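Local atomic coordinates of amidohydrolase 3 domain-containing protein (Pyrococcus furiosus, PDB entry 3ICJ), a protein that is of uncharacterized function but binds two zinc ions and probably hydrolyses carbon-nitrogen bonds other than peptide bonds. Residues 135-140 against 157-162; 344-349 against 368-373; 390-395 against 427-432. All coordinates share one frame; numbering follows the deposited sequence. Where two conformers were deposited one is given.

Interaction 1. Residues 135-140 against 157-162; sequences RIIFGF and DVIDRP
Ile137 and Arg161 meet as a methyl group over a plate. The terminal CD1 of Ile137 lies over the centre of one guanidinium face, 3.5 Å from Arg161 CZ, and Ile137 CG1 comes within 3.4 Å of Arg161 NH2. The two side chains cross at about a right angle. Arg161 reaches this place by folding: CG stands between the backbone N and the carbonyl carbon (chi1 68°), and a second bend at chi3 (126°) swings the plate over the isoleucine. This is one of two deposited conformers, so it describes one state of the side chain. In it NH2 is bonded to the carbonyl oxygens of Gly132 and Gly134, just before the strand, which would limit rotation of the group. Ile159 adds to the apolar contact, with Ile159 CG2 3.9 Å from Ile137 CD1, and Val129 of helix 122-130 touches both isoleucines.

The contact marks the start of a parallel strand pair in a six-stranded mixed sheet: residues 157-162 lead from helix 153-156 into strand 163-167, which runs beside strand 137-142. Ile137 N donates to Pro162 O over 2.9 Å, almost straight at 173°, and Ile137 and Gly139 carry the pairing on to Phe164. The same carbonyl oxygen receives a CA-H contact from Ile136. The proline ring packs crosswise on Ile136, Pro162 CB lying 3.8 Å from Ile136 CG2, and Met179 of helix 177-183 touches both residues. Proline has no N-H to offer, and Arg135 O instead faces Pro162 CD at 3.4 Å. The Arg135 side chain leaves the contact for a salt bridge with Asp219.

Interaction 2. Residues 344-349 against 368-373; sequences DVAVHA and SGRIEH. With ZN (zinc ion), chain C.
His348 and His373 hold one zinc ion at the C-terminal ends of two parallel strands. His348 binds through ND1 at 2.1 Å and His373 through NE2 at 2.4 Å, with the carboxylated Lys296 as a further ligand. The backbones diverge here, and the two histidines are joined through the metal. The His373 ring turns its edge toward the face of His348 in an offset edge-to-face arrangement, the planes 80° apart. Each ring is steadied by its other nitrogen: His348 NE2 is bonded to Gly301 O, and His373 ND1 to Gln395 OE1.

The tight part is the middle, Ala346 to His348 against Arg370 to Glu372, where His348 CA and Glu372 CA are 4.6 Å apart. Four backbone hydrogen bonds run from Arg370 N to Val345 O through to Ala349 N to Glu372 O. Ala346, Arg370 and Glu372 share a face. There Arg370 grips Glu372 side-on, NE to OE2 at 2.8 Å and NH2 to OE1 at 2.9 Å, each oxygen met on its syn side. A bend at chi2 (-52°) turns the glutamate back toward the arginine, and Glu372 OE2 also lies 3.4 Å from Ala346 CB. Glu372 OE1 has a second partner in His101 ND1, making the pair a second shell to a ligand of the other zinc.

The looser, solvent side is at Ser368, partly exposed and barely touching residues 344-349. Nearby, Asp344 OD2 lies 3.5 Å from Arg370 CD, alongside its aliphatic part, while the carboxylate oxygens are bonded to Tyr268 and Arg391.

Strand 346-349, helix 352-365 and strand 370-371 form a beta-alpha-beta unit, consistent with the barrel of the amidohydrolase superfamily. The helix covers Val347 and Ile371 on one face, Met242 of strand 236-244 packs against the other, and strand 391-394 continues the sheet beside 370-371.

Interaction 3. Residues 390-395 against 427-432; sequences VRISAQ and TKLGFS
Ile392 and Ala394 pair in parallel with Leu429 and Phe431, the axes of strands 391-394 and 429-431 lying 4.8 Å apart and inclined at 22°. Four backbone hydrogen bonds alternate between the strands, from Ile392 N to Lys428 O through to Ser432 N to Ala394 O. Before the first of them, Thr427 OG1 reaches above the plane of the Val390 carbonyl to bond its oxygen; the modelled separation of 2.5 Å is unusually short, and its exact value is doubtful.

At the far end Ser432 OG gathers two side chains. Its position between the backbone N and the carbonyl carbon (chi1 49°) turns it toward residues 393-395, where it accepts a short bond from Gln395 NE2 at 2.6 Å and is hydrogen-bonded to Ser393 OG at 3.1 Å. On the other face Leu429 CD1 packs 3.8 Å from Ile392 CG2 and also reaches Ala394 CB.

Gln395 OE1 is bonded to His373, a zinc ligand, so the serine-bound amide is second-shell to the metal. Leu469 of helix 463-477 covers Leu429 and Phe431, Ser432 packs on strand 92-102, and strand 370-371 adjoins strand 391-394 on its other side.

The three interactions follow one another along the chain, each closing before the next opens. Interactions 2 and 3 are close neighbours, with centres 9 Å apart, in one four-stranded parallel sheet ordered 346-349, 370-371, 391-394, 429-431. Arg391 ties them together at the end away from the zinc, bonding to Ser368 O and forming a salt bridge with Asp344. Interaction 2 supplies two ligands of one zinc, and interaction 3 adds second-shell contacts through Gln395, consistent with a shared role in shaping the site. Interaction 1 belongs to a separate mixed sheet on the opposite side of the chain's centre, 38 and 39 Å from the other two between centres, and it lies away from the metal site.

Interaction 1. Residues 135-140 against 157-162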
loop_
_atom_site.group_PDB
_atom_site.type_symbol
_atom_site.label_atom_id
_atom_site.label_comp_id
_atom_site.label_asym_id
_atom_site.label_seq_id
_atom_site.Cartn_x
_atom_site.Cartn_y
_atom_site.Cartn_z
ATOM N N ARG A 135 0.179 25.316 -4.900
ATOM C CA ARG A 135 0.868 26.456 -4.264
ATOM C C ARG A 135 2.360 26.132 -4.171
ATOM O O ARG A 135 3.202 27.034 -4.233
ATOM C CB ARG A 135 0.271 26.812 -2.888
ATOM C CG ARG A 135 -0.064 25.613 -2.015
ATOM C CD ARG A 135 -0.651 25.978 -0.644
ATOM N NE ARG A 135 -0.256 24.964 0.334
ATOM C CZ ARG A 135 0.903 24.968 0.999
ATOM N NH1 ARG A 135 1.790 25.940 0.824
ATOM N NH2 ARG A 135 1.185 23.998 1.850
ATOM N N ILE A 136 2.656 24.833 -4.037
ATOM C CA ILE A 136 3.987 24.252 -4.274
ATOM C C ILE A 136 3.891 23.260 -5.443
ATOM O O ILE A 136 2.945 22.470 -5.509
ATOM C CB ILE A 136 4.533 23.531 -3.017
ATOM C CG1 ILE A 136 4.569 24.499 -1.832
ATOM C CG2 ILE A 136 5.945 22.997 -3.261
ATOM C CD1 ILE A 136 4.244 23.865 -0.526
ATOM N N ILE A 137 4.857 23.323 -6.367
ATOM C CA ILE A 137 4.910 22.406 -7.513
ATOM C C ILE A 137 5.904 21.281 -7.258
ATOM O O ILE A 137 7.106 21.527 -7.180
ATOM C CB ILE A 137 5.302 23.118 -8.842
ATOM C CG1 ILE A 137 4.361 24.288 -9.145
ATOM C CG2 ILE A 137 5.300 22.122 -10.008
ATOM C CD1 ILE A 137 4.950 25.297 -10.113
ATOM N N PHE A 138 5.386 20.060 -7.147
ATOM C CA PHE A 138 6.190 18.846 -7.048
ATOM C C PHE A 138 6.222 18.137 -8.393
ATOM O O PHE A 138 5.223 18.093 -9.101
ATOM C CB PHE A 138 5.640 17.904 -5.962
ATOM C CG PHE A 138 5.661 18.506 -4.576
ATOM C CD1 PHE A 138 6.852 18.574 -3.847
ATOM C CD2 PHE A 138 4.502 19.027 -4.012
ATOM C CE1 PHE A 138 6.883 19.143 -2.563
ATOM C CE2 PHE A 138 4.519 19.599 -2.730
ATOM C CZ PHE A 138 5.715 19.654 -2.004
ATOM N N GLY A 139 7.384 17.593 -8.735
ATOM C CA GLY A 139 7.558 16.875 -9.994
ATOM C C GLY A 139 8.627 15.807 -9.893
ATOM O O GLY A 139 9.311 15.710 -8.875
ATOM N N PHE A 140 8.782 15.019 -10.956
ATOM C CA PHE A 140 9.665 13.853 -10.939
ATOM C C PHE A 140 10.105 13.451 -12.344
ATOM O O PHE A 140 9.461 13.811 -13.335
ATOM C CB PHE A 140 8.960 12.653 -10.277
ATOM C CG PHE A 140 7.907 12.007 -11.150
ATOM C CD1 PHE A 140 8.212 10.886 -11.927
ATOM C CD2 PHE A 140 6.609 12.523 -11.203
ATOM C CE1 PHE A 140 7.251 10.299 -12.753
ATOM C CE2 PHE A 140 5.635 11.934 -12.025
ATOM C CZ PHE A 140 5.959 10.822 -12.795
ATOM N N ASP A 157 14.300 29.484 -10.742
ATOM C CA ASP A 157 13.959 30.753 -10.094
ATOM C C ASP A 157 13.086 31.664 -10.957
ATOM O O ASP A 157 12.600 32.682 -10.464
ATOM C CB ASP A 157 15.214 31.503 -9.629
ATOM C CG ASP A 157 15.667 31.088 -8.238
ATOM O OD1 ASP A 157 14.937 30.338 -7.557
ATOM O OD2 ASP A 157 16.765 31.520 -7.830
ATOM N N VAL A 158 12.884 31.306 -12.229
ATOM C CA VAL A 158 11.933 32.034 -13.092
ATOM C C VAL A 158 10.457 31.769 -12.706
ATOM O O VAL A 158 9.575 32.564 -13.026
ATOM C CB VAL A 158 12.176 31.803 -14.632
ATOM C CG1 VAL A 158 13.591 32.229 -15.049
ATOM C CG2 VAL A 158 11.880 30.366 -15.036
ATOM N N ILE A 159 10.212 30.661 -12.008
ATOM C CA ILE A 159 8.882 30.275 -11.503
ATOM C C ILE A 159 8.660 30.885 -10.111
ATOM O O ILE A 159 9.466 30.668 -9.201
ATOM C CB ILE A 159 8.765 28.728 -11.444
ATOM C CG1 ILE A 159 8.969 28.142 -12.845
ATOM C CG2 ILE A 159 7.424 28.288 -10.842
ATOM C CD1 ILE A 159 9.642 26.807 -12.851
ATOM N N ASP A 160 7.567 31.629 -9.930
ATOM C CA ASP A 160 7.392 32.406 -8.687
ATOM C C ASP A 160 6.710 31.670 -7.504
ATOM O O ASP A 160 6.141 32.305 -6.602
ATOM C CB ASP A 160 6.758 33.783 -8.969
ATOM C CG ASP A 160 5.293 33.698 -9.380
ATOM O OD1 ASP A 160 4.777 32.583 -9.642
ATOM O OD2 ASP A 160 4.648 34.770 -9.439
ATOM N N ARG A 161 6.698 30.349 -7.540
ATOM C CA ARG A 161 6.344 29.602 -6.352
ATOM C C ARG A 161 7.273 28.446 -6.045
ATOM O O ARG A 161 8.064 28.105 -6.909
ATOM C CB ARG A 161 4.891 29.144 -6.408
ATOM C CG ARG A 161 4.578 28.099 -7.441
ATOM C CD ARG A 161 3.085 28.102 -7.733
ATOM N NE ARG A 161 2.822 28.249 -9.154
ATOM C CZ ARG A 161 2.118 27.388 -9.873
ATOM N NH1 ARG A 161 1.939 27.594 -11.168
ATOM N NH2 ARG A 161 1.586 26.329 -9.303
ATOM N N PRO A 162 7.188 27.857 -4.858
ATOM C CA PRO A 162 8.148 26.788 -4.526
ATOM C C PRO A 162 8.051 25.603 -5.474
ATOM O O PRO A 162 6.962 25.236 -5.913
ATOM C CB PRO A 162 7.753 26.364 -3.107
ATOM C CG PRO A 162 7.101 27.558 -2.539
ATOM C CD PRO A 162 6.368 28.208 -3.678
#

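Interaction 2. Residues 344-349 against 368-373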
loop_
_atom_site.group_PDB
_atom_site.type_symbol
_atom_site.label_atom_id
_atom_site.label_comp_id
_atom_site.label_asym_id
_atom_site.label_seq_id
_atom_site.Cartn_x
_atom_site.Cartn_y
_atom_site.Cartn_z
ATOM N N ASP A 344 -3.710 -3.454 16.320
ATOM C CA ASP A 344 -2.834 -4.354 15.554
ATOM C C ASP A 344 -1.408 -3.776 15.396
ATOM O O ASP A 344 -1.187 -2.558 15.488
ATOM C CB ASP A 344 -3.442 -4.606 14.150
ATOM C CG ASP A 344 -2.911 -5.887 13.482
ATOM O OD1 ASP A 344 -2.261 -6.730 14.159
ATOM O OD2 ASP A 344 -3.177 -6.056 12.276
ATOM N N VAL A 345 -0.432 -4.644 15.151
ATOM C CA VAL A 345 0.926 -4.194 14.839
ATOM C C VAL A 345 1.372 -4.824 13.518
ATOM O O VAL A 345 1.338 -6.066 13.350
ATOM C CB VAL A 345 1.925 -4.536 15.995
ATOM C CG1 VAL A 345 3.349 -4.077 15.656
ATOM C CG2 VAL A 345 1.478 -3.916 17.317
ATOM N N ALA A 346 1.761 -3.969 12.579
ATOM C CA ALA A 346 2.270 -4.403 11.291
ATOM C C ALA A 346 3.734 -4.039 11.221
ATOM O O ALA A 346 4.112 -2.907 11.509
ATOM C CB ALA A 346 1.516 -3.739 10.164
ATOM N N VAL A 347 4.552 -5.018 10.850
ATOM C CA VAL A 347 5.993 -4.888 10.878
ATOM C C VAL A 347 6.574 -5.172 9.484
ATOM O O VAL A 347 6.473 -6.285 8.983
ATOM C CB VAL A 347 6.584 -5.868 11.926
ATOM C CG1 VAL A 347 8.062 -5.910 11.862
ATOM C CG2 VAL A 347 6.116 -5.500 13.347
ATOM N N HIS A 348 7.171 -4.157 8.869
ATOM C CA HIS A 348 7.921 -4.294 7.599
ATOM C C HIS A 348 9.192 -5.137 7.830
ATOM O O HIS A 348 10.050 -4.781 8.629
ATOM C CB HIS A 348 8.239 -2.874 7.069
ATOM C CG HIS A 348 9.347 -2.784 6.052
ATOM N ND1 HIS A 348 9.186 -2.139 4.845
ATOM C CD2 HIS A 348 10.649 -3.168 6.095
ATOM C CE1 HIS A 348 10.329 -2.154 4.178
ATOM N NE2 HIS A 348 11.228 -2.785 4.909
ATOM N N ALA A 349 9.268 -6.284 7.164
ATOM C CA ALA A 349 10.467 -7.125 7.181
ATOM C C ALA A 349 10.711 -7.704 5.796
ATOM O O ALA A 349 9.915 -8.499 5.293
ATOM C CB ALA A 349 10.337 -8.232 8.194
ATOM N N SER A 368 0.013 -12.106 17.946
ATOM C CA SER A 368 -0.045 -12.536 16.548
ATOM C C SER A 368 -0.176 -11.317 15.631
ATOM O O SER A 368 -1.275 -10.820 15.397
ATOM C CB SER A 368 -1.166 -13.559 16.339
ATOM O OG SER A 368 -0.817 -14.462 15.299
ATOM N N GLY A 369 0.960 -10.819 15.146
ATOM C CA GLY A 369 0.967 -9.591 14.370
ATOM C C GLY A 369 0.931 -9.900 12.893
ATOM O O GLY A 369 0.653 -11.032 12.488
ATOM N N ARG A 370 1.185 -8.879 12.083
ATOM C CA ARG A 370 1.339 -9.082 10.679
ATOM C C ARG A 370 2.708 -8.607 10.214
ATOM O O ARG A 370 3.307 -7.701 10.808
ATOM C CB ARG A 370 0.185 -8.449 9.841
ATOM C CG ARG A 370 -0.126 -7.022 10.152
ATOM C CD ARG A 370 -1.311 -6.496 9.326
ATOM N NE ARG A 370 -0.893 -6.117 7.967
ATOM C CZ ARG A 370 -1.695 -5.567 7.058
ATOM N NH1 ARG A 370 -2.980 -5.351 7.332
ATOM N NH2 ARG A 370 -1.215 -5.250 5.861
ATOM N N ILE A 371 3.178 -9.225 9.131
ATOM C CA ILE A 371 4.434 -8.847 8.496
ATOM C C ILE A 371 4.132 -8.326 7.087
ATOM O O ILE A 371 3.419 -8.961 6.310
ATOM C CB ILE A 371 5.475 -10.043 8.474
ATOM C CG1 ILE A 371 5.971 -10.349 9.884
ATOM C CG2 ILE A 371 6.669 -9.740 7.549
ATOM C CD1 ILE A 371 6.819 -11.644 9.963
ATOM N N GLU A 372 4.647 -7.136 6.795
ATOM C CA GLU A 372 4.553 -6.543 5.478
ATOM C C GLU A 372 5.779 -6.983 4.680
ATOM O O GLU A 372 6.911 -6.919 5.186
ATOM C CB GLU A 372 4.560 -5.009 5.581
ATOM C CG GLU A 372 3.642 -4.475 6.676
ATOM C CD GLU A 372 2.243 -5.048 6.548
ATOM O OE1 GLU A 372 1.588 -4.778 5.525
ATOM O OE2 GLU A 372 1.812 -5.793 7.457
ATOM N N HIS A 373 5.521 -7.397 3.440
ATOM C CA HIS A 373 6.504 -7.873 2.434
ATOM C C HIS A 373 6.911 -9.332 2.594
ATOM O O HIS A 373 6.641 -10.140 1.694
ATOM C CB HIS A 373 7.712 -6.933 2.265
ATOM C CG HIS A 373 7.328 -5.487 2.162
ATOM N ND1 HIS A 373 6.536 -5.001 1.147
ATOM C CD2 HIS A 373 7.569 -4.438 2.983
ATOM C CE1 HIS A 373 6.325 -3.709 1.329
ATOM N NE2 HIS A 373 6.942 -3.344 2.438
HETATM ZN ZN ZN C . 7.522 -1.426 3.751
#

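Interaction 3. Residues 390-395 against 427-432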
loop_
_atom_site.group_PDB
_atom_site.type_symbol
_atom_site.label_atom_id
_atom_site.label_comp_id
_atom_site.label_asym_id
_atom_site.label_seq_id
_atom_site.Cartn_x
_atom_site.Cartn_y
_atom_site.Cartn_z
ATOM N N VAL A 390 1.183 -15.826 11.935
ATOM C CA VAL A 390 1.513 -14.463 11.506
ATOM C C VAL A 390 0.852 -14.172 10.163
ATOM O O VAL A 390 0.975 -14.954 9.211
ATOM C CB VAL A 390 3.037 -14.258 11.353
ATOM C CG1 VAL A 390 3.357 -12.778 11.079
ATOM C CG2 VAL A 390 3.770 -14.736 12.604
ATOM N N ARG A 391 0.148 -13.049 10.092
ATOM C CA ARG A 391 -0.492 -12.627 8.859
ATOM C C ARG A 391 0.551 -11.922 8.008
ATOM O O ARG A 391 1.452 -11.278 8.545
ATOM C CB ARG A 391 -1.661 -11.714 9.180
ATOM C CG ARG A 391 -2.821 -12.451 9.873
ATOM C CD ARG A 391 -3.724 -11.505 10.637
ATOM N NE ARG A 391 -3.148 -11.056 11.907
ATOM C CZ ARG A 391 -2.939 -9.782 12.250
ATOM N NH1 ARG A 391 -3.281 -8.797 11.435
ATOM N NH2 ARG A 391 -2.407 -9.481 13.432
ATOM N N ILE A 392 0.454 -12.070 6.690
ATOM C CA ILE A 392 1.471 -11.546 5.774
ATOM C C ILE A 392 0.806 -10.763 4.636
ATOM O O ILE A 392 -0.152 -11.217 4.033
ATOM C CB ILE A 392 2.372 -12.673 5.180
ATOM C CG1 ILE A 392 3.237 -13.313 6.285
ATOM C CG2 ILE A 392 3.288 -12.117 4.088
ATOM C CD1 ILE A 392 3.860 -14.654 5.886
ATOM N N SER A 393 1.305 -9.560 4.392
ATOM C CA SER A 393 0.900 -8.796 3.231
ATOM C C SER A 393 2.041 -8.785 2.205
ATOM O O SER A 393 3.127 -8.261 2.479
ATOM C CB SER A 393 0.529 -7.380 3.636
ATOM O OG SER A 393 -0.277 -6.799 2.630
ATOM N N ALA A 394 1.777 -9.355 1.035
ATOM C CA ALA A 394 2.781 -9.488 -0.023
ATOM C C ALA A 394 2.348 -8.744 -1.283
ATOM O O ALA A 394 1.153 -8.577 -1.544
ATOM C CB ALA A 394 3.034 -10.950 -0.317
ATOM N N GLN A 395 3.338 -8.311 -2.066
ATOM C CA GLN A 395 3.138 -7.485 -3.250
ATOM C C GLN A 395 3.620 -8.259 -4.483
ATOM O O GLN A 395 4.833 -8.278 -4.770
ATOM C CB GLN A 395 3.895 -6.141 -3.118
ATOM C CG GLN A 395 3.423 -5.222 -1.965
ATOM C CD GLN A 395 3.891 -5.686 -0.575
ATOM O OE1 GLN A 395 5.015 -6.180 -0.419
ATOM N NE2 GLN A 395 3.028 -5.530 0.436
ATOM N N THR A 427 -0.312 -19.866 6.220
ATOM C CA THR A 427 -0.867 -18.820 7.071
ATOM C C THR A 427 -1.836 -17.946 6.267
ATOM O O THR A 427 -2.033 -18.174 5.062
ATOM C CB THR A 427 0.267 -17.948 7.703
ATOM O OG1 THR A 427 -0.283 -17.093 8.712
ATOM C CG2 THR A 427 0.986 -17.103 6.645
ATOM N N LYS A 428 -2.437 -16.961 6.930
ATOM C CA LYS A 428 -3.275 -15.980 6.232
ATOM C C LYS A 428 -2.413 -14.994 5.472
ATOM O O LYS A 428 -1.537 -14.345 6.061
ATOM C CB LYS A 428 -4.207 -15.246 7.209
ATOM C CG LYS A 428 -5.356 -16.140 7.677
ATOM C CD LYS A 428 -6.012 -15.624 8.938
ATOM C CE LYS A 428 -7.082 -16.626 9.386
ATOM N NZ LYS A 428 -7.713 -16.227 10.663
ATOM N N LEU A 429 -2.658 -14.886 4.166
ATOM C CA LEU A 429 -1.857 -13.997 3.321
ATOM C C LEU A 429 -2.780 -13.103 2.500
ATOM O O LEU A 429 -3.881 -13.496 2.169
ATOM C CB LEU A 429 -0.884 -14.786 2.422
ATOM C CG LEU A 429 0.025 -13.946 1.516
ATOM C CD1 LEU A 429 1.472 -14.325 1.627
ATOM C CD2 LEU A 429 -0.437 -14.086 0.084
ATOM N N GLY A 430 -2.329 -11.896 2.197
ATOM C CA GLY A 430 -3.139 -10.952 1.427
ATOM C C GLY A 430 -2.269 -10.252 0.405
ATOM O O GLY A 430 -1.042 -10.199 0.569
ATOM N N PHE A 431 -2.910 -9.730 -0.649
ATOM C CA PHE A 431 -2.207 -9.057 -1.720
ATOM C C PHE A 431 -2.334 -7.554 -1.622
ATOM O O PHE A 431 -3.374 -7.024 -1.207
ATOM C CB PHE A 431 -2.688 -9.523 -3.097
ATOM C CG PHE A 431 -2.130 -10.861 -3.538
ATOM C CD1 PHE A 431 -1.158 -11.537 -2.794
ATOM C CD2 PHE A 431 -2.585 -11.437 -4.722
ATOM C CE1 PHE A 431 -0.656 -12.773 -3.231
ATOM C CE2 PHE A 431 -2.086 -12.664 -5.164
ATOM C CZ PHE A 431 -1.114 -13.330 -4.418
ATOM N N SER A 432 -1.258 -6.883 -2.022
ATOM C CA SER A 432 -1.163 -5.438 -2.011
ATOM C C SER A 432 -0.200 -4.963 -3.079
ATOM O O SER A 432 0.482 -5.765 -3.715
ATOM C CB SER A 432 -0.697 -4.926 -0.647
ATOM O OG SER A 432 0.464 -5.599 -0.158
#